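Local coordinates for protein putative O-acetylhomoserine (Thiol)-lyase (Campylobacter jejuni, PDB 4OC9) that probably uses pyridoxal 5'-phosphate as cofactor to replace the acetyl group of O-acetylhomoserine with sulfide, giving homocysteine, at residues 130-135 with 324-329; 183-188 with 332-337; 318-323 with 328-333. All coordinates share one frame; numbering follows the deposited sequence.

Contact 1 of 3, residues 130-135 with 324-329; sequences FDIDDL and NAYHNL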
loop_
_atom_site.group_PDB
_atom_site.type_symbol
_atom_site.label_atom_id
_atom_site.label_comp_id
_atom_site.label_asym_id
_atom_site.label_seq_id
_atom_site.Cartn_x
_atom_site.Cartn_y
_atom_site.Cartn_z
ATOM N N PHE D 130 28.684 29.758 6.467
ATOM C CA PHE D 130 29.878 30.060 5.662
ATOM C C PHE D 130 29.353 30.252 4.253
ATOM O O PHE D 130 28.257 29.781 3.916
ATOM C CB PHE D 130 31.015 29.021 5.726
ATOM C CG PHE D 130 30.736 27.734 4.994
ATOM C CD1 PHE D 130 30.123 26.679 5.623
ATOM C CD2 PHE D 130 31.148 27.578 3.667
ATOM C CE1 PHE D 130 29.900 25.498 4.945
ATOM C CE2 PHE D 130 30.944 26.398 2.990
ATOM C CZ PHE D 130 30.304 25.356 3.628
ATOM N N ASP D 131 30.130 30.965 3.449
ATOM C CA ASP D 131 29.772 31.255 2.083
ATOM C C ASP D 131 30.467 30.259 1.130
ATOM O O ASP D 131 31.708 30.231 1.057
ATOM C CB ASP D 131 30.197 32.700 1.779
ATOM C CG ASP D 131 29.809 33.176 0.368
ATOM O OD1 ASP D 131 29.132 32.462 -0.421
ATOM O OD2 ASP D 131 30.201 34.318 0.054
ATOM N N ILE D 132 29.683 29.463 0.402
ATOM C CA ILE D 132 30.277 28.498 -0.535
ATOM C C ILE D 132 31.045 29.194 -1.643
ATOM O O ILE D 132 31.863 28.564 -2.302
ATOM C CB ILE D 132 29.303 27.580 -1.298
ATOM C CG1 ILE D 132 28.190 28.444 -1.846
ATOM C CG2 ILE D 132 28.717 26.521 -0.419
ATOM C CD1 ILE D 132 27.617 27.838 -3.092
ATOM N N ASP D 133 30.720 30.453 -1.912
ATOM C CA ASP D 133 31.401 31.220 -2.961
ATOM C C ASP D 133 32.715 31.839 -2.508
ATOM O O ASP D 133 33.458 32.339 -3.318
ATOM C CB ASP D 133 30.478 32.309 -3.505
ATOM C CG ASP D 133 29.314 31.748 -4.314
ATOM O OD1 ASP D 133 29.495 30.703 -4.961
ATOM O OD2 ASP D 133 28.244 32.402 -4.365
ATOM N N ASP D 134 33.012 31.778 -1.217
ATOM C CA ASP D 134 34.240 32.332 -0.666
ATOM C C ASP D 134 34.689 31.411 0.487
ATOM O O ASP D 134 34.483 31.706 1.660
ATOM C CB ASP D 134 33.968 33.749 -0.144
ATOM C CG ASP D 134 35.210 34.413 0.423
ATOM O OD1 ASP D 134 36.342 33.935 0.149
ATOM O OD2 ASP D 134 35.028 35.420 1.139
ATOM N N LEU D 135 35.363 30.337 0.122
ATOM C CA LEU D 135 35.799 29.342 1.079
ATOM C C LEU D 135 36.703 29.754 2.202
ATOM O O LEU D 135 36.818 29.022 3.189
ATOM C CB LEU D 135 36.277 28.072 0.360
ATOM C CG LEU D 135 35.164 27.395 -0.485
ATOM C CD1 LEU D 135 35.691 26.164 -1.203
ATOM C CD2 LEU D 135 33.941 27.013 0.358
ATOM N N ASN D 324 25.790 32.165 -16.738
ATOM C CA ASN D 324 25.558 31.900 -15.319
ATOM C C ASN D 324 26.890 31.791 -14.547
ATOM O O ASN D 324 27.850 31.231 -15.036
ATOM C CB ASN D 324 24.731 30.641 -15.126
ATOM C CG ASN D 324 24.075 30.624 -13.754
ATOM O OD1 ASN D 324 23.239 31.489 -13.422
ATOM N ND2 ASN D 324 24.348 29.626 -13.016
ATOM N N ALA D 325 26.889 32.244 -13.301
ATOM C CA ALA D 325 28.080 32.243 -12.444
ATOM C C ALA D 325 28.593 30.847 -12.054
ATOM O O ALA D 325 29.739 30.705 -11.669
ATOM C CB ALA D 325 27.795 33.040 -11.177
ATOM N N TYR D 326 27.734 29.846 -12.128
ATOM C CA TYR D 326 28.134 28.518 -11.785
ATOM C C TYR D 326 28.354 27.644 -13.002
ATOM O O TYR D 326 28.581 26.456 -12.858
ATOM C CB TYR D 326 27.088 27.909 -10.835
ATOM C CG TYR D 326 26.983 28.725 -9.577
ATOM C CD1 TYR D 326 27.942 28.615 -8.587
ATOM C CD2 TYR D 326 25.936 29.621 -9.373
ATOM C CE1 TYR D 326 27.878 29.396 -7.442
ATOM C CE2 TYR D 326 25.864 30.405 -8.217
ATOM C CZ TYR D 326 26.835 30.283 -7.262
ATOM O OH TYR D 326 26.757 31.015 -6.115
ATOM N N HIS D 327 28.337 28.237 -14.188
ATOM C CA HIS D 327 28.505 27.484 -15.442
ATOM C C HIS D 327 29.814 26.683 -15.525
ATOM O O HIS D 327 29.797 25.529 -15.945
ATOM C CB HIS D 327 28.291 28.397 -16.664
ATOM C CG HIS D 327 28.310 27.672 -17.976
ATOM N ND1 HIS D 327 27.207 27.024 -18.486
ATOM C CD2 HIS D 327 29.283 27.550 -18.913
ATOM C CE1 HIS D 327 27.502 26.522 -19.675
ATOM N NE2 HIS D 327 28.761 26.817 -19.950
ATOM N N ASN D 328 30.933 27.294 -15.153
ATOM C CA ASN D 328 32.234 26.588 -15.156
ATOM C C ASN D 328 32.267 25.428 -14.155
ATOM O O ASN D 328 32.794 24.362 -14.448
ATOM C CB ASN D 328 33.393 27.539 -14.892
ATOM C CG ASN D 328 33.679 28.435 -16.071
ATOM O OD1 ASN D 328 33.347 28.110 -17.214
ATOM N ND2 ASN D 328 34.335 29.555 -15.810
ATOM N N LEU D 329 31.708 25.650 -12.970
ATOM C CA LEU D 329 31.631 24.592 -11.956
ATOM C C LEU D 329 30.717 23.471 -12.504
ATOM O O LEU D 329 30.951 22.291 -12.241
ATOM C CB LEU D 329 31.113 25.137 -10.629
ATOM C CG LEU D 329 32.126 26.050 -9.939
ATOM C CD1 LEU D 329 31.562 26.845 -8.784
ATOM C CD2 LEU D 329 33.290 25.184 -9.473
#
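Y326 and D133 meet at the polar ends of their side chains. The phenol OH of Y326 donates to D133 OD2 over 2.7 Å and uses the syn lone pair, on the side of the other carboxylate oxygen. That other oxygen, D133 OD1, lies in the plane of the ring at its edge, 3.2 Å from Y326 CE1. Carboxylate and ring planes differ by only 26°, although the side chains cross at about a right angle. K107 completes the polar group: its NZ forms a salt bridge with D133 OD2 and a hydrogen bond with Y326 OH, an arrangement likely to favour the ionised carboxylate.

Two type I turns set up the meeting, D131 to D134 and N324 to H327. In the first, D131 OD1 accepts from D133 N at 3.0 Å, an Asx turn. The fold is that of a type I PLP enzyme, and the contact joins the loop after edge strand 126-130 of the large sheet to the start of helix 327-333, which follows strand 315-317 of the smaller one.

Van der Waals contact is slight. The methyl I132 CD1 approaches the hydroxyl oxygen Y326 OH loosely, at 4.5 Å. Within 324-329, the neighbouring A325 covers part of one ring face. A tyrosine suits this place because its long, flat side chain spans the gap between backbones and ends in a donor.

Contact 2 of 3, residues 183-188 with 332-337; sequences TVATPF and KYFDKN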
loop_
_atom_site.group_PDB
_atom_site.type_symbol
_atom_site.label_atom_id
_atom_site.label_comp_id
_atom_site.label_asym_id
_atom_site.label_seq_id
_atom_site.Cartn_x
_atom_site.Cartn_y
_atom_site.Cartn_z
ATOM N N THR D 183 20.502 15.838 -3.210
ATOM C CA THR D 183 19.113 15.664 -3.628
ATOM C C THR D 183 18.740 16.117 -5.010
ATOM O O THR D 183 18.201 15.355 -5.824
ATOM C CB THR D 183 18.178 16.430 -2.694
ATOM O OG1 THR D 183 18.302 15.939 -1.338
ATOM C CG2 THR D 183 16.766 16.275 -3.155
ATOM N N VAL D 184 19.049 17.367 -5.325
ATOM C CA VAL D 184 18.702 17.898 -6.616
ATOM C C VAL D 184 19.474 17.328 -7.815
ATOM O O VAL D 184 18.897 17.047 -8.887
ATOM C CB VAL D 184 18.885 19.418 -6.615
ATOM C CG1 VAL D 184 18.458 19.990 -7.975
ATOM C CG2 VAL D 184 18.061 20.029 -5.512
ATOM N N ALA D 185 20.777 17.186 -7.677
ATOM C CA ALA D 185 21.578 16.666 -8.780
ATOM C C ALA D 185 21.289 15.206 -9.059
ATOM O O ALA D 185 21.259 14.770 -10.205
ATOM C CB ALA D 185 23.048 16.851 -8.473
ATOM N N THR D 186 21.056 14.458 -7.981
ATOM C CA THR D 186 20.770 13.011 -7.985
ATOM C C THR D 186 22.108 12.295 -8.237
ATOM O O THR D 186 23.051 12.859 -8.769
ATOM C CB THR D 186 19.786 12.501 -9.063
ATOM O OG1 THR D 186 20.436 12.427 -10.337
ATOM C CG2 THR D 186 18.549 13.340 -9.116
ATOM N N PRO D 187 22.188 11.020 -7.854
ATOM C CA PRO D 187 23.444 10.316 -8.084
ATOM C C PRO D 187 23.758 10.128 -9.561
ATOM O O PRO D 187 24.900 9.799 -9.874
ATOM C CB PRO D 187 23.199 8.941 -7.453
ATOM C CG PRO D 187 22.060 9.135 -6.507
ATOM C CD PRO D 187 21.199 10.170 -7.164
ATOM N N PHE D 188 22.775 10.320 -10.434
ATOM C CA PHE D 188 23.011 10.146 -11.858
ATOM C C PHE D 188 23.619 11.322 -12.565
ATOM O O PHE D 188 24.091 11.163 -13.682
ATOM C CB PHE D 188 21.751 9.682 -12.587
ATOM C CG PHE D 188 21.306 8.333 -12.161
ATOM C CD1 PHE D 188 21.785 7.222 -12.797
ATOM C CD2 PHE D 188 20.427 8.188 -11.092
ATOM C CE1 PHE D 188 21.393 5.973 -12.384
ATOM C CE2 PHE D 188 20.017 6.945 -10.678
ATOM C CZ PHE D 188 20.502 5.832 -11.332
ATOM N N LYS D 332 32.625 21.472 -14.893
ATOM C CA LYS D 332 33.659 20.731 -14.175
ATOM C C LYS D 332 33.170 19.479 -13.447
ATOM O O LYS D 332 33.813 18.441 -13.503
ATOM C CB LYS D 332 34.342 21.638 -13.164
ATOM C CG LYS D 332 35.475 20.960 -12.432
ATOM C CD LYS D 332 36.099 21.879 -11.397
ATOM C CE LYS D 332 37.218 21.171 -10.646
ATOM N NZ LYS D 332 37.772 22.013 -9.549
ATOM N N TYR D 333 32.037 19.587 -12.784
ATOM C CA TYR D 333 31.503 18.452 -12.033
ATOM C C TYR D 333 30.384 17.600 -12.644
ATOM O O TYR D 333 30.189 16.463 -12.207
ATOM C CB TYR D 333 31.050 18.921 -10.681
ATOM C CG TYR D 333 32.167 19.416 -9.816
ATOM C CD1 TYR D 333 32.977 18.521 -9.145
ATOM C CD2 TYR D 333 32.367 20.768 -9.595
ATOM C CE1 TYR D 333 34.004 18.955 -8.337
ATOM C CE2 TYR D 333 33.376 21.204 -8.781
ATOM C CZ TYR D 333 34.196 20.289 -8.142
ATOM O OH TYR D 333 35.214 20.740 -7.296
ATOM N N PHE D 334 29.669 18.098 -13.646
ATOM C CA PHE D 334 28.545 17.328 -14.273
ATOM C C PHE D 334 28.949 16.678 -15.606
ATOM O O PHE D 334 28.937 17.332 -16.648
ATOM C CB PHE D 334 27.342 18.248 -14.426
ATOM C CG PHE D 334 26.720 18.654 -13.126
ATOM C CD1 PHE D 334 27.342 19.566 -12.294
ATOM C CD2 PHE D 334 25.479 18.194 -12.772
ATOM C CE1 PHE D 334 26.762 19.964 -11.111
ATOM C CE2 PHE D 334 24.886 18.598 -11.586
ATOM C CZ PHE D 334 25.532 19.484 -10.751
ATOM N N ASP D 335 29.312 15.394 -15.549
ATOM C CA ASP D 335 29.775 14.655 -16.722
ATOM C C ASP D 335 28.794 14.479 -17.888
ATOM O O ASP D 335 29.227 14.499 -19.048
ATOM C CB ASP D 335 30.376 13.313 -16.307
ATOM C CG ASP D 335 31.642 13.462 -15.443
ATOM O OD1 ASP D 335 32.147 14.591 -15.260
ATOM O OD2 ASP D 335 32.146 12.413 -14.954
ATOM N N LYS D 336 27.507 14.287 -17.593
ATOM C CA LYS D 336 26.482 14.100 -18.639
ATOM C C LYS D 336 25.798 15.361 -19.235
ATOM O O LYS D 336 24.837 15.322 -20.024
ATOM C CB LYS D 336 25.401 13.161 -18.122
ATOM C CG LYS D 336 25.806 11.700 -18.037
ATOM C CD LYS D 336 24.626 10.841 -17.614
ATOM C CE LYS D 336 24.837 9.289 -17.645
ATOM N NZ LYS D 336 26.100 8.722 -17.075
ATOM N N ASN D 337 26.324 16.493 -18.856
ATOM C CA ASN D 337 25.826 17.775 -19.307
ATOM C C ASN D 337 24.315 18.024 -19.096
ATOM O O ASN D 337 23.622 18.533 -19.978
ATOM C CB ASN D 337 26.212 18.058 -20.754
ATOM C CG ASN D 337 26.170 19.541 -21.070
ATOM O OD1 ASN D 337 26.666 20.360 -20.295
ATOM N ND2 ASN D 337 25.620 19.887 -22.222
#
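A185 and F334 form the close-packed, buried part of this contact. The methyl carbon CB of A185 points at the other segment and approaches F334 CE2 to 4.0 Å, meeting the ring obliquely. A small residue fits here, since the phenyl group fills the distance between the two backbones, whose CA atoms lie 8.9 Å apart at this pair. F334 is the first residue to leave helical geometry after helix 327-333. With CG anti to the carbonyl carbon (chi1 -68°), its ring swings out from the backbone so that CE2 comes to A185.

The looser side lies at K336, in the type I turn from F334 to N337. Only its aliphatic part takes part: CD stands 4.0 Å from the backbone O of F188, while the chain bends at chi4 before reaching the charged end. K336 is exposed, as suits a lysine whose methylenes can pack while its charged end lies beyond the contact. F188 itself is held by an ST turn, its N donating to T186 OG1 at 3.1 Å.

Segment 183-188 belongs to the connection between strands 177-181 and 199-203 of the large sheet; T186 and F188 pack on helix 276-309, P187 touches helix 60-73, and V184 O bonds to S340, just ahead of strand 342-346.

Contact 3 of 3, residues 318-323 with 328-333; sequences YPTLAS and NLFKKY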
loop_
_atom_site.group_PDB
_atom_site.type_symbol
_atom_site.label_atom_id
_atom_site.label_comp_id
_atom_site.label_asym_id
_atom_site.label_seq_id
_atom_site.Cartn_x
_atom_site.Cartn_y
_atom_site.Cartn_z
ATOM N N TYR D 318 20.122 29.120 -14.000
ATOM C CA TYR D 318 20.191 27.713 -14.416
ATOM C C TYR D 318 21.625 27.520 -14.944
ATOM O O TYR D 318 22.092 28.263 -15.771
ATOM C CB TYR D 318 19.064 27.326 -15.388
ATOM C CG TYR D 318 18.947 25.858 -15.609
ATOM C CD1 TYR D 318 18.363 25.043 -14.657
ATOM C CD2 TYR D 318 19.355 25.283 -16.790
ATOM C CE1 TYR D 318 18.242 23.687 -14.856
ATOM C CE2 TYR D 318 19.244 23.920 -17.002
ATOM C CZ TYR D 318 18.683 23.122 -16.021
ATOM O OH TYR D 318 18.577 21.750 -16.260
ATOM N N PRO D 319 22.324 26.505 -14.453
ATOM C CA PRO D 319 23.719 26.268 -14.807
ATOM C C PRO D 319 24.112 26.041 -16.259
ATOM O O PRO D 319 25.256 26.271 -16.592
ATOM C CB PRO D 319 24.076 25.021 -13.970
ATOM C CG PRO D 319 22.971 24.852 -12.990
ATOM C CD PRO D 319 21.764 25.363 -13.704
ATOM N N THR D 320 23.189 25.614 -17.117
ATOM C CA THR D 320 23.528 25.391 -18.497
ATOM C C THR D 320 23.683 26.724 -19.240
ATOM O O THR D 320 24.251 26.754 -20.339
ATOM C CB THR D 320 22.477 24.552 -19.230
ATOM O OG1 THR D 320 21.241 25.272 -19.293
ATOM C CG2 THR D 320 22.291 23.238 -18.574
ATOM N N LEU D 321 23.158 27.818 -18.679
ATOM C CA LEU D 321 23.275 29.120 -19.320
ATOM C C LEU D 321 24.735 29.599 -19.189
ATOM O O LEU D 321 25.236 29.769 -18.083
ATOM C CB LEU D 321 22.301 30.118 -18.702
ATOM C CG LEU D 321 20.815 29.840 -18.900
ATOM C CD1 LEU D 321 19.940 30.812 -18.114
ATOM C CD2 LEU D 321 20.458 29.883 -20.360
ATOM N N ALA D 322 25.402 29.799 -20.328
ATOM C CA ALA D 322 26.803 30.221 -20.391
ATOM C C ALA D 322 27.180 31.451 -19.570
ATOM O O ALA D 322 28.328 31.588 -19.146
ATOM C CB ALA D 322 27.199 30.431 -21.852
ATOM N N SER D 323 26.229 32.353 -19.365
ATOM C CA SER D 323 26.467 33.564 -18.582
ATOM C C SER D 323 26.287 33.325 -17.100
ATOM O O SER D 323 26.584 34.198 -16.257
ATOM C CB SER D 323 25.482 34.658 -18.991
ATOM O OG SER D 323 25.623 34.992 -20.346
ATOM N N ASN D 328 30.933 27.294 -15.153
ATOM C CA ASN D 328 32.234 26.588 -15.156
ATOM C C ASN D 328 32.267 25.428 -14.155
ATOM O O ASN D 328 32.794 24.362 -14.448
ATOM C CB ASN D 328 33.393 27.539 -14.892
ATOM C CG ASN D 328 33.679 28.435 -16.071
ATOM O OD1 ASN D 328 33.347 28.110 -17.214
ATOM N ND2 ASN D 328 34.335 29.555 -15.810
ATOM N N LEU D 329 31.708 25.650 -12.970
ATOM C CA LEU D 329 31.631 24.592 -11.956
ATOM C C LEU D 329 30.717 23.471 -12.504
ATOM O O LEU D 329 30.951 22.291 -12.241
ATOM C CB LEU D 329 31.113 25.137 -10.629
ATOM C CG LEU D 329 32.126 26.050 -9.939
ATOM C CD1 LEU D 329 31.562 26.845 -8.784
ATOM C CD2 LEU D 329 33.290 25.184 -9.473
ATOM N N PHE D 330 29.684 23.854 -13.251
ATOM C CA PHE D 330 28.778 22.884 -13.833
ATOM C C PHE D 330 29.542 21.991 -14.790
ATOM O O PHE D 330 29.480 20.774 -14.692
ATOM C CB PHE D 330 27.612 23.586 -14.539
ATOM C CG PHE D 330 26.834 22.687 -15.448
ATOM C CD1 PHE D 330 26.065 21.666 -14.951
ATOM C CD2 PHE D 330 26.808 22.927 -16.809
ATOM C CE1 PHE D 330 25.320 20.851 -15.805
ATOM C CE2 PHE D 330 26.044 22.140 -17.668
ATOM C CZ PHE D 330 25.305 21.106 -17.165
ATOM N N LYS D 331 30.255 22.611 -15.723
ATOM C CA LYS D 331 31.046 21.857 -16.697
ATOM C C LYS D 331 32.104 21.000 -16.009
ATOM O O LYS D 331 32.456 19.938 -16.480
ATOM C CB LYS D 331 31.733 22.795 -17.708
ATOM C CG LYS D 331 30.804 23.547 -18.663
ATOM C CD LYS D 331 30.044 22.583 -19.568
ATOM C CE LYS D 331 29.155 23.319 -20.553
ATOM N NZ LYS D 331 28.464 22.427 -21.504
ATOM N N LYS D 332 32.625 21.472 -14.893
ATOM C CA LYS D 332 33.659 20.731 -14.175
ATOM C C LYS D 332 33.170 19.479 -13.447
ATOM O O LYS D 332 33.813 18.441 -13.503
ATOM C CB LYS D 332 34.342 21.638 -13.164
ATOM C CG LYS D 332 35.475 20.960 -12.432
ATOM C CD LYS D 332 36.099 21.879 -11.397
ATOM C CE LYS D 332 37.218 21.171 -10.646
ATOM N NZ LYS D 332 37.772 22.013 -9.549
ATOM N N TYR D 333 32.037 19.587 -12.784
ATOM C CA TYR D 333 31.503 18.452 -12.033
ATOM C C TYR D 333 30.384 17.600 -12.644
ATOM O O TYR D 333 30.189 16.463 -12.207
ATOM C CB TYR D 333 31.050 18.921 -10.681
ATOM C CG TYR D 333 32.167 19.416 -9.816
ATOM C CD1 TYR D 333 32.977 18.521 -9.145
ATOM C CD2 TYR D 333 32.367 20.768 -9.595
ATOM C CE1 TYR D 333 34.004 18.955 -8.337
ATOM C CE2 TYR D 333 33.376 21.204 -8.781
ATOM C CZ TYR D 333 34.196 20.289 -8.142
ATOM O OH TYR D 333 35.214 20.740 -7.296
#
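P319 and F330 bring a strand-loop-helix unit back on itself: the loop leaving strand 315-317 of the smaller sheet turns and packs against helix 327-333, the very helix it leads into. The helix is regular here, with K332 N bonded to N328 O and Y333 N to L329 O.

Apolar packing carries most of the contact. P319 CB lies 3.9 Å from F330 CB and equally near the ring carbon CG, so the pyrrolidine rests against the root of the phenylalanine. Further out, the methyl CG2 of T320 touches F330 CZ at 4.0 Å. With CG anti to the backbone N (chi1 165°), the F330 ring extends from the helix along both loop residues, and a large flat group serves well to cover them.

One polar atom also lies beside the ring: P319 O stands 3.7 Å from F330 CD2, in an oblique approach.

The loop's own shape comes from a type I turn, Y318 to L321, closed by L321 N to Y318 O; a proline at its second position suits the phi of -59°. T320 divides its branches, CG2 going to F330 while OG1 lies in the plane of the Y318 ring at its edge; above one face of that same ring, offset toward the rim, sits P319 CD at 3.4 Å.

How the contacts relate
Helix 327-333 is common to all three. Contact 3 sits about 11 Å, centre to centre, from each of the others, which are about 16 Å apart. It shares N328 and L329 with contact 1, K332 and Y333 with contact 2. Probable hydrogen bonds tie them: H327 ND1 to P319 O, 2.8 Å, and N337 OD1 to K331 NZ, 3.0 Å. The F330 and F334 rings meet, planes about 40° apart. Contacts 1 and 2 join the helix region to loops after large-sheet strands 126-130 and 177-181, contact 3 to its own preceding loop. Segment 183-188 nears the cofactor: T186 packs on Y207, beside pyridoxyl-modified K206, and T183 OG1 bonds to D181, which probably faces the pyridine nitrogen.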